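Local coordinates for beta-1,4-mannanase (Cryptopygus antarcticus, PDB 4OOZ), which hydrolyses internal beta-1,4-mannosidic linkages at random in mannans, galactomannans and glucomannans, yielding mainly short oligosaccharides and little free mannose, at residues I310-S315 and L339-N344; V42-R47 and A80-H85; G286-N291 and Q319-Q324. All coordinates share one frame; numbering follows the deposited sequence.

Contact 1 of 3, residues I310-S315 and L339-N344; sequences IGEFAS and LTWQFN. With BMA (beta-D-mannopyranose), chain G.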
loop_
_atom_site.group_PDB
_atom_site.type_symbol
_atom_site.label_atom_id
_atom_site.label_comp_id
_atom_site.label_asym_id
_atom_site.label_seq_id
_atom_site.Cartn_x
_atom_site.Cartn_y
_atom_site.Cartn_z
ATOM N N ILE A 310 4.586 8.056 2.330
ATOM C CA ILE A 310 3.626 8.260 3.402
ATOM C C ILE A 310 2.234 7.955 2.873
ATOM O O ILE A 310 1.471 8.860 2.533
ATOM C CB ILE A 310 3.659 9.696 3.974
ATOM C CG1 ILE A 310 5.079 10.083 4.387
ATOM C CG2 ILE A 310 2.713 9.818 5.168
ATOM C CD1 ILE A 310 5.168 11.427 5.086
ATOM N N GLY A 311 1.919 6.672 2.764
ATOM C CA GLY A 311 0.559 6.269 2.484
ATOM C C GLY A 311 -0.228 6.591 3.733
ATOM O O GLY A 311 0.270 6.389 4.839
ATOM N N GLU A 312 -1.429 7.129 3.556
ATOM C CA GLU A 312 -2.330 7.445 4.665
ATOM C C GLU A 312 -1.855 8.567 5.587
ATOM O O GLU A 312 -0.925 8.405 6.375
ATOM C CB GLU A 312 -2.601 6.195 5.503
ATOM C CG GLU A 312 -3.235 5.073 4.721
ATOM C CD GLU A 312 -3.875 4.039 5.617
ATOM O OE1 GLU A 312 -4.162 4.366 6.789
ATOM O OE2 GLU A 312 -4.105 2.905 5.143
ATOM N N PHE A 313 -2.526 9.707 5.471
ATOM C CA PHE A 313 -2.477 10.764 6.469
ATOM C C PHE A 313 -3.755 11.570 6.307
ATOM O O PHE A 313 -4.364 11.552 5.243
ATOM C CB PHE A 313 -1.232 11.645 6.314
ATOM C CG PHE A 313 -1.253 12.530 5.098
ATOM C CD1 PHE A 313 -1.740 13.824 5.173
ATOM C CD2 PHE A 313 -0.767 12.075 3.887
ATOM C CE1 PHE A 313 -1.754 14.638 4.060
ATOM C CE2 PHE A 313 -0.778 12.886 2.772
ATOM C CZ PHE A 313 -1.268 14.168 2.859
ATOM N N ALA A 314 -4.177 12.263 7.354
ATOM C CA ALA A 314 -5.389 13.062 7.260
ATOM C C ALA A 314 -5.220 14.394 7.970
ATOM O O ALA A 314 -4.772 14.443 9.114
ATOM C CB ALA A 314 -6.572 12.300 7.832
ATOM N N SER A 315 -5.597 15.472 7.291
ATOM C CA SER A 315 -5.480 16.813 7.853
ATOM C C SER A 315 -6.528 17.049 8.934
ATOM O O SER A 315 -6.732 18.180 9.379
ATOM C CB SER A 315 -5.607 17.873 6.758
ATOM O OG SER A 315 -6.939 17.962 6.283
ATOM N N LEU A 339 -0.193 10.243 0.632
ATOM C CA LEU A 339 -1.561 9.868 0.293
ATOM C C LEU A 339 -2.518 10.222 1.411
ATOM O O LEU A 339 -2.450 9.665 2.498
ATOM C CB LEU A 339 -1.657 8.373 0.004
ATOM C CG LEU A 339 -0.809 7.831 -1.141
ATOM C CD1 LEU A 339 -0.788 6.320 -1.088
ATOM C CD2 LEU A 339 -1.344 8.315 -2.476
ATOM N N THR A 340 -3.410 11.157 1.144
ATOM C CA THR A 340 -4.417 11.532 2.125
ATOM C C THR A 340 -5.352 10.380 2.438
ATOM O O THR A 340 -5.640 9.552 1.574
ATOM C CB THR A 340 -5.219 12.693 1.626
ATOM O OG1 THR A 340 -5.335 12.547 0.208
ATOM C CG2 THR A 340 -4.520 13.984 1.939
ATOM N N TRP A 341 -5.854 10.323 3.664
ATOM C CA TRP A 341 -6.647 9.164 4.004
ATOM C C TRP A 341 -8.104 9.290 3.593
ATOM O O TRP A 341 -8.781 10.278 3.876
ATOM C CB TRP A 341 -6.577 8.834 5.484
ATOM C CG TRP A 341 -7.532 7.729 5.786
ATOM C CD1 TRP A 341 -8.650 7.805 6.556
ATOM C CD2 TRP A 341 -7.510 6.397 5.242
ATOM N NE1 TRP A 341 -9.308 6.599 6.560
ATOM C CE2 TRP A 341 -8.627 5.717 5.763
ATOM C CE3 TRP A 341 -6.645 5.709 4.384
ATOM C CZ2 TRP A 341 -8.900 4.386 5.460
ATOM C CZ3 TRP A 341 -6.921 4.385 4.082
ATOM C CH2 TRP A 341 -8.040 3.739 4.620
ATOM N N GLN A 342 -8.539 8.217 2.940
ATOM C CA GLN A 342 -9.817 8.007 2.269
ATOM C C GLN A 342 -10.603 9.165 1.680
ATOM O O GLN A 342 -11.097 10.068 2.357
ATOM C CB GLN A 342 -10.739 7.212 3.183
ATOM C CG GLN A 342 -10.970 5.878 2.538
ATOM C CD GLN A 342 -11.759 4.903 3.332
ATOM O OE1 GLN A 342 -11.785 4.944 4.557
ATOM N NE2 GLN A 342 -12.405 3.990 2.630
ATOM N N PHE A 343 -10.758 9.014 0.370
ATOM C CA PHE A 343 -11.440 9.912 -0.544
ATOM C C PHE A 343 -12.961 9.828 -0.464
ATOM O O PHE A 343 -13.658 10.719 -0.943
ATOM C CB PHE A 343 -10.974 9.594 -1.971
ATOM C CG PHE A 343 -11.209 10.697 -2.965
ATOM C CD1 PHE A 343 -10.432 11.845 -2.946
ATOM C CD2 PHE A 343 -12.173 10.564 -3.950
ATOM C CE1 PHE A 343 -10.632 12.850 -3.872
ATOM C CE2 PHE A 343 -12.380 11.565 -4.882
ATOM C CZ PHE A 343 -11.608 12.711 -4.843
ATOM N N ASN A 344 -13.481 8.755 0.126
ATOM C CA ASN A 344 -14.932 8.598 0.222
ATOM C C ASN A 344 -15.511 9.336 1.418
ATOM O O ASN A 344 -16.718 9.319 1.639
ATOM C CB ASN A 344 -15.331 7.115 0.271
ATOM C CG ASN A 344 -14.851 6.396 1.524
ATOM O OD1 ASN A 344 -14.747 6.973 2.608
ATOM N ND2 ASN A 344 -14.589 5.106 1.377
HETATM C C1 BMA G . -6.980 1.957 7.846
HETATM C C2 BMA G . -6.009 1.693 8.957
HETATM C C3 BMA G . -6.730 1.829 10.277
HETATM C C4 BMA G . -7.416 3.196 10.389
HETATM C C5 BMA G . -8.240 3.533 9.132
HETATM C C6 BMA G . -8.637 4.992 9.107
HETATM O O1 BMA G . -6.237 1.878 6.664
HETATM O O2 BMA G . -5.020 2.713 8.954
HETATM O O3 BMA G . -5.835 1.658 11.374
HETATM O O4 BMA G . -8.280 3.206 11.519
HETATM O O5 BMA G . -7.472 3.268 7.941
HETATM O O6 BMA G . -8.447 5.546 10.403
#
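The carboxylate of Glu312, laid alongside the indole of Trp341, is gripped at OE2 by a salt bridge from NH1 of Arg81 and by a weak hydrogen bond of 2.8 Å from O1 of the bound mannose. The two residues sit at the C-terminal ends of neighbouring parallel strands, 308-313 and 337-340, of the (beta/alpha)8 barrel of glycosyl hydrolase family 5, joined through helix 323-332. By similarity Glu312 is the nucleophile, and Tyr282 OH holds its other oxygen, OE1. The carboxylate is turned 35° from the indole plane, with OE1 3.6 Å above it near the rim. On the same face, mannose O5 lies 3.1 Å from CZ2 of Trp341, while the opposite face receives CB of Gln342. With CG anti to the backbone N (chi1 174°), Trp341, a substrate-binding residue, sets its ring against both the carboxylate and the O5/C6 side of the sugar; an alanine here would probably leave that side of the sugar, and one side of the carboxylate, without a packing surface. Further back, Leu339 N donates to Ile310 O at 2.9 Å. Thr340 CA stands over the Phe313 ring in a CH-pi contact, 4.1 Å from the centroid.

Contact 2 of 3, residues V42-R47 and A80-H85; sequences VNFAWR and ARVWVH. With BMA (beta-D-mannopyranose), chain G.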
loop_
_atom_site.group_PDB
_atom_site.type_symbol
_atom_site.label_atom_id
_atom_site.label_comp_id
_atom_site.label_asym_id
_atom_site.label_seq_id
_atom_site.Cartn_x
_atom_site.Cartn_y
_atom_site.Cartn_z
ATOM N N VAL A 42 -4.524 10.278 -3.199
ATOM C CA VAL A 42 -5.418 9.928 -2.106
ATOM C C VAL A 42 -5.560 8.429 -1.935
ATOM O O VAL A 42 -5.210 7.649 -2.819
ATOM C CB VAL A 42 -6.831 10.501 -2.326
ATOM C CG1 VAL A 42 -6.777 11.994 -2.554
ATOM C CG2 VAL A 42 -7.498 9.811 -3.505
ATOM N N ASN A 43 -6.080 8.033 -0.784
ATOM C CA ASN A 43 -6.635 6.704 -0.647
ATOM C C ASN A 43 -8.085 6.738 -1.102
ATOM O O ASN A 43 -8.881 7.501 -0.564
ATOM C CB ASN A 43 -6.546 6.210 0.798
ATOM C CG ASN A 43 -5.186 5.651 1.142
ATOM O OD1 ASN A 43 -4.972 4.440 1.091
ATOM N ND2 ASN A 43 -4.258 6.528 1.506
ATOM N N PHE A 44 -8.428 5.959 -2.121
ATOM C CA PHE A 44 -9.829 5.626 -2.309
ATOM C C PHE A 44 -10.130 4.748 -1.127
ATOM O O PHE A 44 -11.117 4.929 -0.416
ATOM C CB PHE A 44 -10.108 4.865 -3.609
ATOM C CG PHE A 44 -9.953 5.679 -4.856
ATOM C CD1 PHE A 44 -9.640 7.025 -4.802
ATOM C CD2 PHE A 44 -10.137 5.087 -6.094
ATOM C CE1 PHE A 44 -9.501 7.761 -5.965
ATOM C CE2 PHE A 44 -10.000 5.813 -7.255
ATOM C CZ PHE A 44 -9.679 7.152 -7.194
ATOM N N ALA A 45 -9.204 3.812 -0.930
ATOM C CA ALA A 45 -9.357 2.640 -0.085
ATOM C C ALA A 45 -10.519 1.782 -0.581
ATOM O O ALA A 45 -10.326 0.598 -0.849
ATOM C CB ALA A 45 -9.536 3.033 1.357
ATOM N N TRP A 46 -11.705 2.374 -0.724
ATOM C CA TRP A 46 -12.849 1.667 -1.295
ATOM C C TRP A 46 -14.042 2.560 -1.622
ATOM O O TRP A 46 -14.133 3.705 -1.180
ATOM C CB TRP A 46 -13.316 0.554 -0.350
ATOM C CG TRP A 46 -13.750 1.025 1.001
ATOM C CD1 TRP A 46 -14.980 1.502 1.348
ATOM C CD2 TRP A 46 -12.963 1.039 2.195
ATOM N NE1 TRP A 46 -15.004 1.823 2.683
ATOM C CE2 TRP A 46 -13.779 1.541 3.228
ATOM C CE3 TRP A 46 -11.646 0.676 2.493
ATOM C CZ2 TRP A 46 -13.318 1.702 4.532
ATOM C CZ3 TRP A 46 -11.191 0.833 3.787
ATOM C CH2 TRP A 46 -12.024 1.341 4.791
ATOM N N ARG A 47 -14.950 2.005 -2.419
ATOM C CA ARG A 47 -16.294 2.542 -2.595
ATOM C C ARG A 47 -17.244 1.670 -1.787
ATOM O O ARG A 47 -18.038 2.166 -0.991
ATOM C CB ARG A 47 -16.688 2.564 -4.072
ATOM C CG ARG A 47 -18.179 2.654 -4.325
ATOM C CD ARG A 47 -18.733 4.033 -4.033
ATOM N NE ARG A 47 -20.128 4.149 -4.452
ATOM C CZ ARG A 47 -20.832 5.275 -4.406
ATOM N NH1 ARG A 47 -20.270 6.394 -3.964
ATOM N NH2 ARG A 47 -22.097 5.287 -4.809
ATOM N N ALA A 80 -3.670 6.703 -6.768
ATOM C CA ALA A 80 -4.786 6.303 -5.920
ATOM C C ALA A 80 -4.500 4.943 -5.293
ATOM O O ALA A 80 -4.087 4.008 -5.975
ATOM C CB ALA A 80 -6.079 6.267 -6.709
ATOM N N ARG A 81 -4.700 4.844 -3.985
ATOM C CA ARG A 81 -4.499 3.588 -3.273
ATOM C C ARG A 81 -5.836 2.883 -3.059
ATOM O O ARG A 81 -6.709 3.394 -2.360
ATOM C CB ARG A 81 -3.801 3.836 -1.935
ATOM C CG ARG A 81 -3.416 2.573 -1.178
ATOM C CD ARG A 81 -2.462 2.908 -0.046
ATOM N NE ARG A 81 -2.136 1.758 0.792
ATOM C CZ ARG A 81 -2.629 1.560 2.011
ATOM N NH1 ARG A 81 -3.481 2.430 2.533
ATOM N NH2 ARG A 81 -2.272 0.493 2.708
ATOM N N VAL A 82 -5.990 1.711 -3.667
ATOM C CA VAL A 82 -7.257 0.987 -3.627
ATOM C C VAL A 82 -7.112 -0.426 -3.057
ATOM O O VAL A 82 -6.226 -1.184 -3.454
ATOM C CB VAL A 82 -7.882 0.904 -5.031
ATOM C CG1 VAL A 82 -8.403 2.259 -5.450
ATOM C CG2 VAL A 82 -6.863 0.418 -6.035
ATOM N N TRP A 83 -7.989 -0.771 -2.119
ATOM C CA TRP A 83 -7.971 -2.096 -1.500
ATOM C C TRP A 83 -8.730 -3.115 -2.355
ATOM O O TRP A 83 -9.655 -2.760 -3.084
ATOM C CB TRP A 83 -8.564 -2.043 -0.087
ATOM C CG TRP A 83 -7.754 -1.228 0.884
ATOM C CD1 TRP A 83 -6.750 -0.355 0.584
ATOM C CD2 TRP A 83 -7.877 -1.218 2.312
ATOM N NE1 TRP A 83 -6.243 0.199 1.732
ATOM C CE2 TRP A 83 -6.917 -0.312 2.807
ATOM C CE3 TRP A 83 -8.706 -1.885 3.219
ATOM C CZ2 TRP A 83 -6.764 -0.057 4.167
ATOM C CZ3 TRP A 83 -8.552 -1.630 4.568
ATOM C CH2 TRP A 83 -7.590 -0.723 5.030
ATOM N N VAL A 84 -8.331 -4.381 -2.263
ATOM C CA VAL A 84 -8.910 -5.423 -3.106
ATOM C C VAL A 84 -9.564 -6.547 -2.291
ATOM O O VAL A 84 -10.776 -6.539 -2.083
ATOM C CB VAL A 84 -7.847 -6.028 -4.045
ATOM C CG1 VAL A 84 -8.479 -7.031 -4.997
ATOM C CG2 VAL A 84 -7.156 -4.930 -4.827
ATOM N N HIS A 85 -8.763 -7.505 -1.834
ATOM C CA HIS A 85 -9.286 -8.650 -1.095
ATOM C C HIS A 85 -9.910 -8.231 0.229
ATOM O O HIS A 85 -10.980 -8.710 0.600
ATOM C CB HIS A 85 -8.188 -9.686 -0.834
ATOM C CG HIS A 85 -7.562 -10.229 -2.084
ATOM N ND1 HIS A 85 -8.158 -10.134 -3.314
ATOM C CD2 HIS A 85 -6.395 -10.892 -2.270
ATOM C CE1 HIS A 85 -7.382 -10.708 -4.223
ATOM N NE2 HIS A 85 -6.311 -11.173 -3.616
HETATM C C1 BMA G . -6.980 1.957 7.846
HETATM C C2 BMA G . -6.009 1.693 8.957
HETATM C C3 BMA G . -6.730 1.829 10.277
HETATM C C4 BMA G . -7.416 3.196 10.389
HETATM C C5 BMA G . -8.240 3.533 9.132
HETATM C C6 BMA G . -8.637 4.992 9.107
HETATM O O1 BMA G . -6.237 1.878 6.664
HETATM O O2 BMA G . -5.020 2.713 8.954
HETATM O O3 BMA G . -5.835 1.658 11.374
HETATM O O4 BMA G . -8.280 3.206 11.519
HETATM O O5 BMA G . -7.472 3.268 7.941
HETATM O O6 BMA G . -8.447 5.546 10.403
#
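The indole of Trp83 carries Ala45 CA and Trp46 CZ3 over one face, and meets mannose O1 and Arg81 NH1 at its edge. These residues belong to strands 35-45 and 79-86, parallel neighbours in the (beta/alpha)8 barrel linked by helix 58-74. Trp46 turns its own edge to that face, an edge-to-face pair with six-membered rings 5.2 Å apart between centroids and planes at 60°. Trp83, a substrate-binding residue, brings CZ2 to 3.2 Å from mannose O1. The guanidinium of Arg81 has Trp83 NE1 over one face, 3.6 Å above its plane, and Asn43 OD1 at its edge. Here Arg81 NH1 donates to Asn43 OD1 at 2.9 Å, close to the guanidinium plane, although the amide stands almost perpendicular to it (84°). An extended chain from CG to NE, begun with CG anti to the backbone N (chi1 -174°), carries the group beside Asn43 towards Glu312 and Glu177, both salt-bridged to it. Asn43, which touches Arg81 behind the probable nucleophile, thus probably helps to fix the guanidinium beside Glu312.

Away from the sugar, the Phe44 ring takes Ala80 CB over a face, at 3.8 Å from its centroid, and CD2 packs on Val82 CG1; beyond them lies helix 58-74. Between Asn43 and Ala45 the register slips by one residue in a beta bulge. Arg81 O accepts from Ala45 N at 2.9 Å and, weakly, from Phe44 N, and the pairing resumes where Trp83 N donates to Ala45 O at 3.0 Å.

Contact 3 of 3, residues G286-N291 and Q319-Q324; sequences GKWNQN and QNEGIQ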
loop_
_atom_site.group_PDB
_atom_site.type_symbol
_atom_site.label_atom_id
_atom_site.label_comp_id
_atom_site.label_asym_id
_atom_site.label_seq_id
_atom_site.Cartn_x
_atom_site.Cartn_y
_atom_site.Cartn_z
ATOM N N GLY A 286 -4.401 15.007 18.764
ATOM C CA GLY A 286 -3.938 16.208 18.089
ATOM C C GLY A 286 -2.448 16.395 18.287
ATOM O O GLY A 286 -1.892 17.455 18.001
ATOM N N LYS A 287 -1.807 15.347 18.789
ATOM C CA LYS A 287 -0.365 15.333 18.975
ATOM C C LYS A 287 0.278 14.278 18.096
ATOM O O LYS A 287 -0.094 13.107 18.159
ATOM C CB LYS A 287 -0.016 15.073 20.443
ATOM C CG LYS A 287 0.068 16.326 21.302
ATOM C CD LYS A 287 0.101 17.584 20.444
ATOM C CE LYS A 287 0.665 18.770 21.200
ATOM N NZ LYS A 287 0.573 20.006 20.377
ATOM N N TRP A 288 1.229 14.694 17.267
ATOM C CA TRP A 288 2.024 13.742 16.508
ATOM C C TRP A 288 2.735 12.811 17.466
ATOM O O TRP A 288 3.009 13.177 18.608
ATOM C CB TRP A 288 3.066 14.438 15.630
ATOM C CG TRP A 288 2.534 15.162 14.439
ATOM C CD1 TRP A 288 2.700 16.483 14.148
ATOM C CD2 TRP A 288 1.771 14.607 13.363
ATOM N NE1 TRP A 288 2.080 16.788 12.964
ATOM C CE2 TRP A 288 1.501 15.653 12.461
ATOM C CE3 TRP A 288 1.284 13.328 13.078
ATOM C CZ2 TRP A 288 0.771 15.462 11.293
ATOM C CZ3 TRP A 288 0.557 13.143 11.920
ATOM C CH2 TRP A 288 0.304 14.203 11.044
ATOM N N ASN A 289 3.023 11.601 17.013
ATOM C CA ASN A 289 4.032 10.814 17.685
ATOM C C ASN A 289 5.313 11.611 17.543
ATOM O O ASN A 289 5.542 12.231 16.506
ATOM C CB ASN A 289 4.160 9.416 17.082
ATOM C CG ASN A 289 3.012 8.503 17.478
ATOM O OD1 ASN A 289 1.958 8.964 17.915
ATOM N ND2 ASN A 289 3.217 7.201 17.329
ATOM N N GLN A 290 6.126 11.623 18.592
ATOM C CA GLN A 290 7.303 12.484 18.655
ATOM C C GLN A 290 8.209 12.358 17.430
ATOM O O GLN A 290 8.841 13.327 17.011
ATOM C CB GLN A 290 8.097 12.171 19.924
ATOM C CG GLN A 290 9.315 13.044 20.144
ATOM C CD GLN A 290 9.588 13.282 21.612
ATOM O OE1 GLN A 290 8.940 12.688 22.476
ATOM N NE2 GLN A 290 10.547 14.152 21.905
ATOM N N ASN A 291 8.247 11.162 16.852
ATOM C CA ASN A 291 9.133 10.883 15.734
ATOM C C ASN A 291 8.347 10.593 14.452
ATOM O O ASN A 291 8.872 10.003 13.504
ATOM C CB ASN A 291 10.042 9.705 16.078
ATOM C CG ASN A 291 10.780 9.902 17.392
ATOM O OD1 ASN A 291 10.330 10.635 18.267
ATOM N ND2 ASN A 291 11.904 9.227 17.545
ATOM N N GLN A 319 -1.670 17.844 13.325
ATOM C CA GLN A 319 -1.531 18.889 14.334
ATOM C C GLN A 319 -2.056 20.216 13.803
ATOM O O GLN A 319 -1.756 21.278 14.350
ATOM C CB GLN A 319 -0.075 19.035 14.774
ATOM C CG GLN A 319 0.323 18.092 15.888
ATOM C CD GLN A 319 1.673 18.425 16.481
ATOM O OE1 GLN A 319 2.305 17.587 17.123
ATOM N NE2 GLN A 319 2.125 19.656 16.271
ATOM N N ASN A 320 -2.836 20.129 12.729
ATOM C CA ASN A 320 -3.470 21.271 12.073
ATOM C C ASN A 320 -2.463 22.181 11.372
ATOM O O ASN A 320 -2.593 23.403 11.396
ATOM C CB ASN A 320 -4.304 22.076 13.074
ATOM C CG ASN A 320 -5.466 22.794 12.420
ATOM O OD1 ASN A 320 -6.540 22.219 12.240
ATOM N ND2 ASN A 320 -5.262 24.058 12.066
ATOM N N GLU A 321 -1.472 21.571 10.732
ATOM C CA GLU A 321 -0.472 22.309 9.969
ATOM C C GLU A 321 -1.068 22.885 8.692
ATOM O O GLU A 321 -0.524 23.819 8.104
ATOM C CB GLU A 321 0.715 21.405 9.620
ATOM C CG GLU A 321 1.411 20.766 10.812
ATOM C CD GLU A 321 0.678 19.553 11.347
ATOM O OE1 GLU A 321 -0.562 19.486 11.208
ATOM O OE2 GLU A 321 1.345 18.664 11.911
ATOM N N GLY A 322 -2.193 22.324 8.270
ATOM C CA GLY A 322 -2.783 22.666 6.991
ATOM C C GLY A 322 -2.538 21.530 6.022
ATOM O O GLY A 322 -1.469 20.925 6.027
ATOM N N ILE A 323 -3.527 21.232 5.190
ATOM C CA ILE A 323 -3.441 20.088 4.291
ATOM C C ILE A 323 -2.371 20.300 3.209
ATOM O O ILE A 323 -1.512 19.431 2.977
ATOM C CB ILE A 323 -4.829 19.790 3.653
ATOM C CG1 ILE A 323 -4.733 18.641 2.651
ATOM C CG2 ILE A 323 -5.449 21.043 3.036
ATOM C CD1 ILE A 323 -4.574 17.294 3.308
ATOM N N GLN A 324 -2.405 21.468 2.574
ATOM C CA GLN A 324 -1.432 21.813 1.547
ATOM C C GLN A 324 -0.040 21.920 2.149
ATOM O O GLN A 324 0.959 21.658 1.480
ATOM C CB GLN A 324 -1.811 23.122 0.858
ATOM C CG GLN A 324 -3.024 23.012 -0.044
ATOM C CD GLN A 324 -3.153 24.188 -0.983
ATOM O OE1 GLN A 324 -2.753 25.303 -0.655
ATOM N NE2 GLN A 324 -3.704 23.946 -2.165
#
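Trp288 and Gln319 form the centre of this contact, between two loops on the rim of the (beta/alpha)8 barrel: one lies between strands 277-278 and 308-313, the other leads into helix 323-332. Gln319 OE1 accepts the backbone N-H of Trp288 at 3.1 Å, in the carbonyl plane and on a lone pair, with 164° at the hydrogen. The same oxygen lies 3.2 Å from Trp288 CD1, and the amide plane is inclined by 31° to the indole. Extended beyond CG, the glutamine chain reaches from its own loop across the indole to the opposite backbone, with Gln319 CB 3.6 Å from Trp288 NE1. Gln319 N stands 3.6 Å above one face of the indole, near the rim. Glu321 brings its carboxylate to the indole edge, but its modelled approach to NE1 is too close to interpret.

Further out, Glu321 OE1 receives weak hydrogen bonds from Gln319 N and from Ser318 OG, tying the second loop back on itself. Phe294, Thr281 and Leu326 pack against Trp288, about 6 Å (nearest side-chain atoms) from substrate-binding Tyr282, bordering the cleft. Where the helix begins, Gly322 occupies the N-cap position, and Glu321 O accepts a hydrogen bond from Asn325 ND2.

In the fold
Contacts 1 and 2 lie at the catalytic centre in the barrel wall, contact 3 out on the rim. Along the chain, contact 2 closes before the others open, whereas contacts 1 and 3 interleave. Contacts 1 and 2 have centres about 10 Å apart and share one sheet, in which strands 337-340 and 35-45, the last and first of the barrel, are neighbours; the salt bridge Glu312-Arg81 joins them, and both touch the same mannose. Contact 3 is centred about 13 Å from contact 1 and 23 Å from contact 2. Ile323 of helix 323-332, which starts in contact 3, packs on Phe313, Ser315 and Thr340, joining this rim loop to the helix-facing side of strands 308-313 and 337-340.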